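Local coordinates for DUF2235 domain-containing protein (PDB 4O5P) that is a type VI secretion phospholipase effector, probably hydrolysing membrane phospholipids with a serine-hydrolase catalytic domain of the alpha/beta-hydrolase kind, at residues L407-Y411 / E446-S450; E399-S403 / E657-D661; Y234-R238 / H379-G384. All blocks are in the same frame, centred on the assembly; numbering follows the deposited sequence.

Overall arrangement
Following the chain from the N terminus, interaction 3 comes first: residues 234-238, at the end of a central strand of the mixed sheet, meet 379-384 and close a loop of 140 residues. Next, 399-403 opens the long loop of interaction 2, which closes only at 657-661. Interaction 1, joining helix 403-416 to the loop at 446-450, is nested inside it. Interaction 3 is in series with both. Interactions 1 and 2 touch through S450 and E399, and interactions 2 and 3 through a hydrogen bond between H660 and D381. Interaction 2 thus links the putative active site of interaction 3 and the helix-loop contact of interaction 1 to the C-terminal part.

Interaction 1: residues L407-Y411 / E446-S450; sequences LQHMY and EFSVS
L407, Q408 and Y411 on helix 403-416 of the catalytic region pack against F447 and V449 in the loop that leads into helix 451-463, and F447 is the residue around which this helix-loop contact is built. Its ring lies against the helix surface formed by L407 and Y411. L407 crosses it at about a right angle, with CD2 over one face in a CH-pi contact, 4.1 Å from the centroid of the F447 ring and displaced toward the rim. The other methyl, L407 CD1, reaches CE2 of F447 at 3.5 Å. With CG anti to the backbone N (chi1 165°), L407 turns its branch point to the ring, and both methyls take part. Y411 CD1 lies 3.8 Å from F447 CE2; the two rings are oblique, their planes at 70°.

Beside this apolar patch, Q408 sends an extended side chain past V449 to the backbone. Q408 NE2 donates to F447 O at 2.8 Å with an N-H...O angle of 164°, approaching nearly along the C=O axis and in the plane of its own amide. V449 CG2 lies 3.4 Å from Q408 NE2, flanking the amide. The amide oxygen is held too, since OE1 accepts from R19 N, and the two bonds together should fix the flip of the group.

L407 also packs on helix 91-97, from which R94 bonds to E446 O, while M410, present as selenomethionine, meets strands 270-280 and 331-336 of the central sheet from another side of helix 403-416.

Interaction 2: residues E399-S403 / E657-D661; sequences EFLLS and EQVHD
Q658 reaches across to the backbone of F400 by folding its side chain: chi1 of -93° lies off a staggered value and, with the bend at chi2 (74°), brings the amide beside the carbonyl. Q658 NE2 then donates to F400 O at 2.9 Å, with an N-H...O angle of 166°. The approach is in the carbonyl plane, on a lone pair, and F400 O also lies almost in the plane of the glutamine amide. R456 bonds to OE1, so both ends of this buried group are engaged.

Next to the bond, L402 sets its CB 4.0 Å from Q658 CB. Its CG is anti to the backbone N, which carries L402 CD2 alongside V659, 3.8 Å from V659 CG2, the two side chains pointing the same way.

Here the loop before helix 403-416 meets the chain just beyond helix 649-657, joining the catalytic and C-terminal parts of the chain. A water links their backbones: it accepts from L402 N at 2.8 Å and donates to Q658 O at 2.7 Å. The same water lies at the edge of the H660 ring, in its plane. L401 CD1 comes to the edge of this imidazole, near its plane, 4.5 Å from H660 CE1, while ND1 of H660 is bonded to D381 and Y386 stacks on the ring.

Interaction 3: residues Y234-R238 / H379-G384; sequences YGFSR and HSDVGG
F236 is sandwiched between its neighbour in sequence and a glycine on the facing helix. CB of S237 lies over one side of the ring; on the opposite side G383 CA sits almost straight above the centre, 3.3 Å from the centroid of the F236 ring, a close CH-pi contact. The ring thus lies directly against the glycine backbone. S380 OG comes in at the edge, in the ring plane, 3.7 Å from F236 CZ, and G384 O approaches CE2 obliquely.

The phenyl ring also packs on H379: F236 CE1 lies over one imidazole face, toward the rim, 3.3 Å from H379 CE1. The rings of F236 and H379 meet obliquely, planes at 44°. S237 instead addresses the imidazole edge: S237 OG lies in the ring plane, 2.6 Å from H379 NE2, in a short hydrogen bond. OG is carried there by a chi1 of -167°, from a backbone with positive phi (67°) where strand 225-236 turns into helix 238-254.

This strained turn fits the nucleophile elbow of alpha/beta hydrolases, its sequence G235-F236-S237-R238-G239 matching GxSxG. S237 OG also bonds to T74, and H379 ND1 to D281. The chain of contacts S237-H379-D281 thus has the geometry of a Ser-His-Asp catalytic triad, consistent with H379 relaying a proton from a nucleophilic serine during phospholipid hydrolysis.

Interaction 1: residues L407-Y411 / E446-S450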
ATOM      1  N   LEU A 407      -9.519  12.016  -4.351  1.00 19.38           N
ATOM      2  CA  LEU A 407      -8.465  13.040  -4.234  1.00 18.81           C
ATOM      3  C   LEU A 407      -9.040  14.325  -3.648  1.00 18.42           C
ATOM      4  O   LEU A 407      -8.546  14.850  -2.626  1.00 19.05           O
ATOM      5  CB  LEU A 407      -7.843  13.324  -5.605  1.00 18.15           C
ATOM      6  CG  LEU A 407      -6.991  14.583  -5.747  1.00 16.22           C
ATOM      7  CD1 LEU A 407      -5.706  14.451  -4.934  1.00 17.92           C
ATOM      8  CD2 LEU A 407      -6.671  14.809  -7.194  1.00 17.97           C
ATOM      9  N   GLN A 408     -10.108  14.814  -4.260  1.00 14.50           N
ATOM     10  CA  GLN A 408     -10.695  16.051  -3.767  1.00 21.26           C
ATOM     11  C   GLN A 408     -11.165  15.855  -2.331  1.00 19.84           C
ATOM     12  O   GLN A 408     -10.972  16.732  -1.460  1.00 19.85           O
ATOM     13  CB  GLN A 408     -11.830  16.525  -4.679  1.00 21.76           C
ATOM     14  CG  GLN A 408     -11.334  17.178  -5.967  1.00 14.76           C
ATOM     15  CD  GLN A 408     -12.366  18.113  -6.602  1.00 23.20           C
ATOM     16  OE1 GLN A 408     -13.450  18.327  -6.056  1.00 20.72           O
ATOM     17  NE2 GLN A 408     -12.025  18.672  -7.767  1.00 23.85           N
ATOM     18  N   HIS A 409     -11.715  14.678  -2.062  1.00 15.33           N
ATOM     19  CA  HIS A 409     -12.271  14.451  -0.744  1.00 20.39           C
ATOM     20  C   HIS A 409     -11.120  14.571   0.252  1.00 21.40           C
ATOM     21  O   HIS A 409     -11.240  15.263   1.281  1.00 19.61           O
ATOM     22  CB  HIS A 409     -12.972  13.088  -0.677  1.00 17.98           C
ATOM     23  CG  HIS A 409     -13.563  12.761   0.659  1.00 20.45           C
ATOM     24  ND1 HIS A 409     -14.210  11.570   0.910  1.00 17.64           N
ATOM     25  CD2 HIS A 409     -13.603  13.462   1.821  1.00 18.79           C
ATOM     26  CE1 HIS A 409     -14.615  11.549   2.169  1.00 17.24           C
ATOM     27  NE2 HIS A 409     -14.251  12.682   2.745  1.00 19.43           N
HETATM   28  N   MSE A 410      -9.981  13.966  -0.099  1.00 16.72           N
HETATM   29  CA  MSE A 410      -8.900  13.863   0.860  1.00 17.38           C
HETATM   30  C   MSE A 410      -8.411  15.274   1.072  1.00 20.21           C
HETATM   31  O   MSE A 410      -8.170  15.704   2.215  1.00 18.97           O
HETATM   32  CB  MSE A 410      -7.766  12.953   0.344  1.00 14.59           C
HETATM   33  CG  MSE A 410      -6.672  12.751   1.392  1.00 11.95           C
HETATM   34 SE   MSE A 410      -7.330  11.718   2.915  1.00 22.33          SE
HETATM   35  CE  MSE A 410      -7.091   9.964   2.128  1.00 13.50           C
ATOM     36  N   TYR A 411      -8.363  16.021  -0.033  1.00 19.98           N
ATOM     37  CA  TYR A 411      -7.882  17.383   0.019  1.00 18.16           C
ATOM     38  C   TYR A 411      -8.713  18.147   1.036  1.00 21.52           C
ATOM     39  O   TYR A 411      -8.166  18.794   1.948  1.00 22.46           O
ATOM     40  CB  TYR A 411      -7.984  18.021  -1.367  1.00 18.17           C
ATOM     41  CG  TYR A 411      -7.620  19.478  -1.395  1.00 21.29           C
ATOM     42  CD1 TYR A 411      -6.312  19.887  -1.605  1.00 18.44           C
ATOM     43  CD2 TYR A 411      -8.595  20.452  -1.222  1.00 23.84           C
ATOM     44  CE1 TYR A 411      -5.989  21.245  -1.639  1.00 25.47           C
ATOM     45  CE2 TYR A 411      -8.287  21.786  -1.250  1.00 20.83           C
ATOM     46  CZ  TYR A 411      -6.994  22.185  -1.454  1.00 29.02           C
ATOM     47  OH  TYR A 411      -6.721  23.540  -1.469  1.00 25.79           O
ATOM     48  N   GLU A 446      -4.349  19.177 -11.993  1.00 25.45           N
ATOM     49  CA  GLU A 446      -4.195  17.840 -11.422  1.00 24.36           C
ATOM     50  C   GLU A 446      -5.355  17.454 -10.509  1.00 21.21           C
ATOM     51  O   GLU A 446      -5.481  16.288 -10.119  1.00 20.59           O
ATOM     52  CB  GLU A 446      -2.847  17.689 -10.700  1.00 26.19           C
ATOM     53  CG  GLU A 446      -1.655  17.501 -11.635  1.00 22.55           C
ATOM     54  CD  GLU A 446      -0.364  17.164 -10.895  1.00 25.63           C
ATOM     55  OE1 GLU A 446      -0.346  17.249  -9.655  1.00 23.54           O
ATOM     56  OE2 GLU A 446       0.638  16.814 -11.564  1.00 27.11           O
ATOM     57  N   PHE A 447      -6.200  18.427 -10.174  1.00 18.38           N
ATOM     58  CA  PHE A 447      -7.321  18.210  -9.265  1.00 19.75           C
ATOM     59  C   PHE A 447      -8.680  18.330  -9.965  1.00 22.94           C
ATOM     60  O   PHE A 447      -9.716  18.352  -9.296  1.00 23.22           O
ATOM     61  CB  PHE A 447      -7.260  19.203  -8.095  1.00 22.03           C
ATOM     62  CG  PHE A 447      -6.243  18.849  -7.031  1.00 19.04           C
ATOM     63  CD1 PHE A 447      -4.886  19.052  -7.246  1.00 22.79           C
ATOM     64  CD2 PHE A 447      -6.651  18.317  -5.817  1.00 19.45           C
ATOM     65  CE1 PHE A 447      -3.957  18.723  -6.269  1.00 27.24           C
ATOM     66  CE2 PHE A 447      -5.728  17.980  -4.828  1.00 21.90           C
ATOM     67  CZ  PHE A 447      -4.386  18.185  -5.051  1.00 22.01           C
ATOM     68  N   SER A 448      -8.677  18.411 -11.296  1.00 20.15           N
ATOM     69  CA  SER A 448      -9.922  18.591 -12.064  1.00 24.00           C
ATOM     70  C   SER A 448     -10.912  17.427 -11.938  1.00 23.17           C
ATOM     71  O   SER A 448     -10.525  16.256 -12.015  1.00 19.69           O
ATOM     72  CB  SER A 448      -9.613  18.781 -13.551  1.00 23.57           C
ATOM     73  OG  SER A 448      -9.072  20.054 -13.815  1.00 24.47           O
ATOM     74  N   VAL A 449     -12.187  17.758 -11.752  1.00 23.05           N
ATOM     75  CA  VAL A 449     -13.269  16.773 -11.827  1.00 21.77           C
ATOM     76  C   VAL A 449     -14.323  17.274 -12.804  1.00 23.71           C
ATOM     77  O   VAL A 449     -14.786  18.405 -12.681  1.00 24.13           O
ATOM     78  CB  VAL A 449     -13.948  16.573 -10.464  1.00 21.38           C
ATOM     79  CG1 VAL A 449     -15.233  15.744 -10.614  1.00 22.68           C
ATOM     80  CG2 VAL A 449     -13.006  15.922  -9.503  1.00 20.98           C
ATOM     81  N   SER A 450     -14.719  16.445 -13.763  1.00 24.63           N
ATOM     82  CA  SER A 450     -15.710  16.869 -14.743  1.00 22.91           C
ATOM     83  C   SER A 450     -17.101  16.567 -14.204  1.00 22.54           C
ATOM     84  O   SER A 450     -17.257  15.741 -13.296  1.00 19.97           O
ATOM     85  CB  SER A 450     -15.487  16.159 -16.077  1.00 21.72           C
ATOM     86  OG  SER A 450     -15.916  14.812 -16.015  1.00 22.02           O
TER

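Interaction 2: residues E399-S403 / E657-D661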
ATOM      1  N   GLU A 399      -9.591  14.576 -15.878  1.00 20.84           N
ATOM      2  CA  GLU A 399     -10.818  15.014 -15.190  1.00 24.65           C
ATOM      3  C   GLU A 399     -11.957  13.980 -15.264  1.00 19.34           C
ATOM      4  O   GLU A 399     -13.032  14.191 -14.686  1.00 21.86           O
ATOM      5  CB  GLU A 399     -11.296  16.389 -15.699  1.00 23.11           C
ATOM      6  CG  GLU A 399     -11.955  16.387 -17.078  1.00 24.29           C
ATOM      7  CD  GLU A 399     -10.964  16.599 -18.215  1.00 31.20           C
ATOM      8  OE1 GLU A 399      -9.777  16.194 -18.092  1.00 27.55           O
ATOM      9  OE2 GLU A 399     -11.383  17.179 -19.244  1.00 35.22           O
ATOM     10  N   PHE A 400     -11.723  12.864 -15.959  1.00 18.50           N
ATOM     11  CA  PHE A 400     -12.715  11.783 -16.022  1.00 20.58           C
ATOM     12  C   PHE A 400     -12.275  10.567 -15.216  1.00 21.16           C
ATOM     13  O   PHE A 400     -12.977   9.551 -15.159  1.00 18.98           O
ATOM     14  CB  PHE A 400     -12.988  11.377 -17.473  1.00 21.01           C
ATOM     15  CG  PHE A 400     -13.574  12.481 -18.306  1.00 23.74           C
ATOM     16  CD1 PHE A 400     -14.931  12.791 -18.223  1.00 22.08           C
ATOM     17  CD2 PHE A 400     -12.768  13.219 -19.165  1.00 24.23           C
ATOM     18  CE1 PHE A 400     -15.475  13.819 -18.988  1.00 23.19           C
ATOM     19  CE2 PHE A 400     -13.304  14.243 -19.942  1.00 28.30           C
ATOM     20  CZ  PHE A 400     -14.661  14.545 -19.852  1.00 25.58           C
ATOM     21  N   LEU A 401     -11.110  10.687 -14.593  1.00 17.83           N
ATOM     22  CA  LEU A 401     -10.488   9.600 -13.854  1.00 20.04           C
ATOM     23  C   LEU A 401     -11.179   9.466 -12.500  1.00 18.85           C
ATOM     24  O   LEU A 401     -11.257  10.443 -11.741  1.00 22.02           O
ATOM     25  CB  LEU A 401      -8.998   9.934 -13.673  1.00 16.91           C
ATOM     26  CG  LEU A 401      -7.828   8.955 -13.813  1.00 22.34           C
ATOM     27  CD1 LEU A 401      -8.001   7.933 -14.919  1.00 18.81           C
ATOM     28  CD2 LEU A 401      -6.525   9.746 -14.023  1.00 19.45           C
ATOM     29  N   LEU A 402     -11.673   8.266 -12.188  1.00 15.71           N
ATOM     30  CA  LEU A 402     -12.475   8.064 -10.982  1.00 17.06           C
ATOM     31  C   LEU A 402     -11.749   8.543  -9.707  1.00 17.29           C
ATOM     32  O   LEU A 402     -12.340   9.189  -8.815  1.00 19.22           O
ATOM     33  CB  LEU A 402     -12.883   6.587 -10.891  1.00 15.41           C
ATOM     34  CG  LEU A 402     -13.761   6.133  -9.727  1.00 15.63           C
ATOM     35  CD1 LEU A 402     -14.993   6.999  -9.577  1.00 15.94           C
ATOM     36  CD2 LEU A 402     -14.171   4.673  -9.937  1.00 14.54           C
ATOM     37  N   SER A 403     -10.451   8.275  -9.657  1.00 14.61           N
ATOM     38  CA  SER A 403      -9.634   8.615  -8.496  1.00 17.33           C
ATOM     39  C   SER A 403      -9.613  10.111  -8.157  1.00 16.75           C
ATOM     40  O   SER A 403      -9.143  10.492  -7.094  1.00 16.20           O
ATOM     41  CB  SER A 403      -8.209   8.122  -8.709  1.00 16.54           C
ATOM     42  OG  SER A 403      -7.719   8.564  -9.953  1.00 16.90           O
ATOM     43  N   GLU A 657     -16.604   3.058 -18.071  1.00 14.16           N
ATOM     44  CA  GLU A 657     -15.617   4.078 -18.432  1.00 15.71           C
ATOM     45  C   GLU A 657     -14.801   4.669 -17.267  1.00 16.01           C
ATOM     46  O   GLU A 657     -13.915   5.495 -17.483  1.00 19.17           O
ATOM     47  CB  GLU A 657     -16.297   5.227 -19.204  1.00 17.84           C
ATOM     48  CG  GLU A 657     -16.954   4.802 -20.521  1.00 17.44           C
ATOM     49  CD  GLU A 657     -17.491   5.987 -21.306  1.00 24.48           C
ATOM     50  OE1 GLU A 657     -17.695   7.068 -20.710  1.00 25.94           O
ATOM     51  OE2 GLU A 657     -17.697   5.843 -22.528  1.00 33.48           O
ATOM     52  N   GLN A 658     -15.083   4.255 -16.034  1.00 18.21           N
ATOM     53  CA  GLN A 658     -14.311   4.784 -14.894  1.00 15.30           C
ATOM     54  C   GLN A 658     -13.610   3.702 -14.068  1.00 15.69           C
ATOM     55  O   GLN A 658     -12.445   3.857 -13.711  1.00 17.06           O
ATOM     56  CB  GLN A 658     -15.195   5.658 -14.006  1.00 11.92           C
ATOM     57  CG  GLN A 658     -15.128   7.159 -14.372  1.00 13.18           C
ATOM     58  CD  GLN A 658     -15.862   7.523 -15.655  1.00 18.80           C
ATOM     59  OE1 GLN A 658     -16.911   6.958 -15.968  1.00 15.44           O
ATOM     60  NE2 GLN A 658     -15.315   8.485 -16.401  1.00 18.09           N
ATOM     61  N   VAL A 659     -14.313   2.597 -13.820  1.00 14.83           N
ATOM     62  CA  VAL A 659     -13.816   1.537 -12.957  1.00 14.73           C
ATOM     63  C   VAL A 659     -12.863   0.608 -13.698  1.00 13.17           C
ATOM     64  O   VAL A 659     -13.232  -0.024 -14.702  1.00 12.78           O
ATOM     65  CB  VAL A 659     -14.974   0.730 -12.331  1.00 14.57           C
ATOM     66  CG1 VAL A 659     -14.438  -0.467 -11.524  1.00 12.83           C
ATOM     67  CG2 VAL A 659     -15.829   1.643 -11.440  1.00 13.53           C
ATOM     68  N   HIS A 660     -11.640   0.508 -13.190  1.00 11.05           N
ATOM     69  CA  HIS A 660     -10.632  -0.367 -13.801  1.00 13.64           C
ATOM     70  C   HIS A 660     -10.772  -1.806 -13.325  1.00 13.99           C
ATOM     71  O   HIS A 660     -11.625  -2.115 -12.500  1.00 13.47           O
ATOM     72  CB  HIS A 660      -9.208   0.139 -13.546  1.00 12.70           C
ATOM     73  CG  HIS A 660      -8.884   1.413 -14.260  1.00 13.02           C
ATOM     74  ND1 HIS A 660      -9.428   2.631 -13.894  1.00 14.42           N
ATOM     75  CD2 HIS A 660      -8.079   1.663 -15.321  1.00 16.24           C
ATOM     76  CE1 HIS A 660      -8.959   3.574 -14.697  1.00 17.08           C
ATOM     77  NE2 HIS A 660      -8.142   3.011 -15.575  1.00 16.09           N
ATOM     78  N   ASP A 661      -9.941  -2.684 -13.869  1.00 14.38           N
ATOM     79  CA  ASP A 661     -10.023  -4.095 -13.541  1.00 14.16           C
ATOM     80  C   ASP A 661      -8.612  -4.490 -13.182  1.00 15.39           C
ATOM     81  O   ASP A 661      -7.791  -4.799 -14.053  1.00 16.65           O
ATOM     82  CB  ASP A 661     -10.531  -4.896 -14.749  1.00 13.68           C
ATOM     83  CG  ASP A 661     -10.809  -6.358 -14.417  1.00 16.90           C
ATOM     84  OD1 ASP A 661     -10.140  -6.919 -13.523  1.00 18.32           O
ATOM     85  OD2 ASP A 661     -11.688  -6.970 -15.062  1.00 16.37           O
TER
HETATM   86  O   HOH W   1     -10.900   6.094 -13.782  1.00 15.06           O

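Interaction 3: residues Y234-R238 / H379-G384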
ATOM      1  N   TYR A 234       0.300  11.625   4.312  1.00 14.67           N
ATOM      2  CA  TYR A 234      -0.588  11.017   3.323  1.00 13.29           C
ATOM      3  C   TYR A 234       0.049   9.702   2.871  1.00 16.41           C
ATOM      4  O   TYR A 234       1.258   9.650   2.658  1.00 13.01           O
ATOM      5  CB  TYR A 234      -0.789  11.948   2.106  1.00 15.70           C
ATOM      6  CG  TYR A 234      -1.182  13.379   2.452  1.00 17.24           C
ATOM      7  CD1 TYR A 234      -2.381  13.658   3.094  1.00 20.56           C
ATOM      8  CD2 TYR A 234      -0.351  14.445   2.123  1.00 22.28           C
ATOM      9  CE1 TYR A 234      -2.740  14.960   3.414  1.00 15.71           C
ATOM     10  CE2 TYR A 234      -0.701  15.750   2.430  1.00 22.03           C
ATOM     11  CZ  TYR A 234      -1.894  15.999   3.069  1.00 17.92           C
ATOM     12  OH  TYR A 234      -2.227  17.292   3.384  1.00 15.93           O
ATOM     13  N   GLY A 235      -0.748   8.641   2.725  1.00 12.72           N
ATOM     14  CA  GLY A 235      -0.201   7.379   2.253  1.00 10.98           C
ATOM     15  C   GLY A 235      -1.180   6.644   1.352  1.00 13.67           C
ATOM     16  O   GLY A 235      -2.394   6.759   1.537  1.00 14.58           O
ATOM     17  N   PHE A 236      -0.668   5.896   0.382  1.00 12.13           N
ATOM     18  CA  PHE A 236      -1.571   5.045  -0.430  1.00 14.80           C
ATOM     19  C   PHE A 236      -0.981   3.648  -0.519  1.00 12.14           C
ATOM     20  O   PHE A 236       0.230   3.503  -0.714  1.00 13.80           O
ATOM     21  CB  PHE A 236      -1.804   5.698  -1.815  1.00 11.81           C
ATOM     22  CG  PHE A 236      -2.309   4.769  -2.910  1.00 16.85           C
ATOM     23  CD1 PHE A 236      -3.310   3.812  -2.687  1.00 12.04           C
ATOM     24  CD2 PHE A 236      -1.797   4.904  -4.197  1.00 15.45           C
ATOM     25  CE1 PHE A 236      -3.750   2.990  -3.734  1.00 14.02           C
ATOM     26  CE2 PHE A 236      -2.243   4.098  -5.247  1.00 15.94           C
ATOM     27  CZ  PHE A 236      -3.212   3.140  -5.016  1.00 12.65           C
ATOM     28  N   SER A 237      -1.820   2.622  -0.343  1.00 13.36           N
ATOM     29  CA  SER A 237      -1.394   1.226  -0.581  1.00 13.67           C
ATOM     30  C   SER A 237      -0.348   0.804   0.441  1.00 11.37           C
ATOM     31  O   SER A 237      -0.547   0.967   1.631  1.00 12.89           O
ATOM     32  CB  SER A 237      -0.853   1.051  -2.002  1.00 12.65           C
ATOM     33  OG  SER A 237      -0.714  -0.337  -2.349  1.00 14.86           O
ATOM     34  N   ARG A 238       0.785   0.282  -0.012  1.00 12.42           N
ATOM     35  CA  ARG A 238       1.834  -0.031   0.932  1.00 13.99           C
ATOM     36  C   ARG A 238       2.381   1.238   1.564  1.00 13.68           C
ATOM     37  O   ARG A 238       2.992   1.195   2.630  1.00 14.25           O
ATOM     38  CB  ARG A 238       2.927  -0.892   0.289  1.00 16.25           C
ATOM     39  CG  ARG A 238       2.423  -2.304   0.108  1.00 18.55           C
ATOM     40  CD  ARG A 238       3.251  -3.134  -0.819  1.00 21.67           C
ATOM     41  NE  ARG A 238       2.766  -4.506  -0.812  1.00 19.84           N
ATOM     42  CZ  ARG A 238       1.948  -5.020  -1.727  1.00 23.33           C
ATOM     43  NH1 ARG A 238       1.505  -4.275  -2.739  1.00 19.14           N
ATOM     44  NH2 ARG A 238       1.574  -6.285  -1.628  1.00 19.62           N
ATOM     45  N   HIS A 379      -8.130  -0.779  -6.706  1.00 11.47           N
ATOM     46  CA  HIS A 379      -7.118  -0.195  -5.816  1.00 11.84           C
ATOM     47  C   HIS A 379      -6.718   1.246  -6.230  1.00 12.61           C
ATOM     48  O   HIS A 379      -6.848   2.214  -5.444  1.00 13.16           O
ATOM     49  CB  HIS A 379      -5.905  -1.144  -5.797  1.00 11.37           C
ATOM     50  CG  HIS A 379      -4.831  -0.789  -4.815  1.00 12.40           C
ATOM     51  ND1 HIS A 379      -5.092  -0.427  -3.510  1.00 10.31           N
ATOM     52  CD2 HIS A 379      -3.482  -0.814  -4.930  1.00 13.02           C
ATOM     53  CE1 HIS A 379      -3.956  -0.222  -2.874  1.00 12.27           C
ATOM     54  NE2 HIS A 379      -2.961  -0.438  -3.717  1.00 11.91           N
ATOM     55  N   SER A 380      -6.283   1.392  -7.477  1.00 13.77           N
ATOM     56  CA  SER A 380      -5.814   2.688  -7.967  1.00 14.39           C
ATOM     57  C   SER A 380      -6.934   3.623  -8.434  1.00 16.07           C
ATOM     58  O   SER A 380      -6.677   4.791  -8.777  1.00 17.25           O
ATOM     59  CB  SER A 380      -4.762   2.492  -9.053  1.00 15.82           C
ATOM     60  OG  SER A 380      -3.580   1.987  -8.465  1.00 15.10           O
ATOM     61  N   ASP A 381      -8.164   3.113  -8.441  1.00 14.23           N
ATOM     62  CA  ASP A 381      -9.347   3.957  -8.586  1.00 15.82           C
ATOM     63  C   ASP A 381      -9.589   4.781  -7.326  1.00 15.76           C
ATOM     64  O   ASP A 381     -10.331   5.766  -7.345  1.00 14.98           O
ATOM     65  CB  ASP A 381     -10.589   3.118  -8.881  1.00 13.53           C
ATOM     66  CG  ASP A 381     -10.607   2.584 -10.301  1.00 17.30           C
ATOM     67  OD1 ASP A 381     -10.083   3.301 -11.194  1.00 13.94           O
ATOM     68  OD2 ASP A 381     -11.138   1.459 -10.504  1.00 13.26           O
ATOM     69  N   VAL A 382      -8.959   4.383  -6.226  1.00 17.20           N
ATOM     70  CA  VAL A 382      -9.085   5.142  -4.987  1.00 13.80           C
ATOM     71  C   VAL A 382      -7.790   5.901  -4.705  1.00 19.77           C
ATOM     72  O   VAL A 382      -7.813   7.093  -4.350  1.00 15.03           O
ATOM     73  CB  VAL A 382      -9.400   4.220  -3.813  1.00 14.84           C
ATOM     74  CG1 VAL A 382      -9.477   5.017  -2.517  1.00 12.75           C
ATOM     75  CG2 VAL A 382     -10.714   3.472  -4.072  1.00 12.18           C
ATOM     76  N   GLY A 383      -6.659   5.213  -4.860  1.00 14.63           N
ATOM     77  CA  GLY A 383      -5.391   5.893  -4.648  1.00 13.41           C
ATOM     78  C   GLY A 383      -4.859   6.753  -5.781  1.00 14.41           C
ATOM     79  O   GLY A 383      -3.938   7.554  -5.577  1.00 17.29           O
ATOM     80  N   GLY A 384      -5.412   6.608  -6.974  1.00 13.62           N
ATOM     81  CA  GLY A 384      -4.838   7.276  -8.130  1.00 13.86           C
ATOM     82  C   GLY A 384      -3.753   6.395  -8.734  1.00 16.04           C
ATOM     83  O   GLY A 384      -3.293   5.437  -8.094  1.00 12.92           O
TER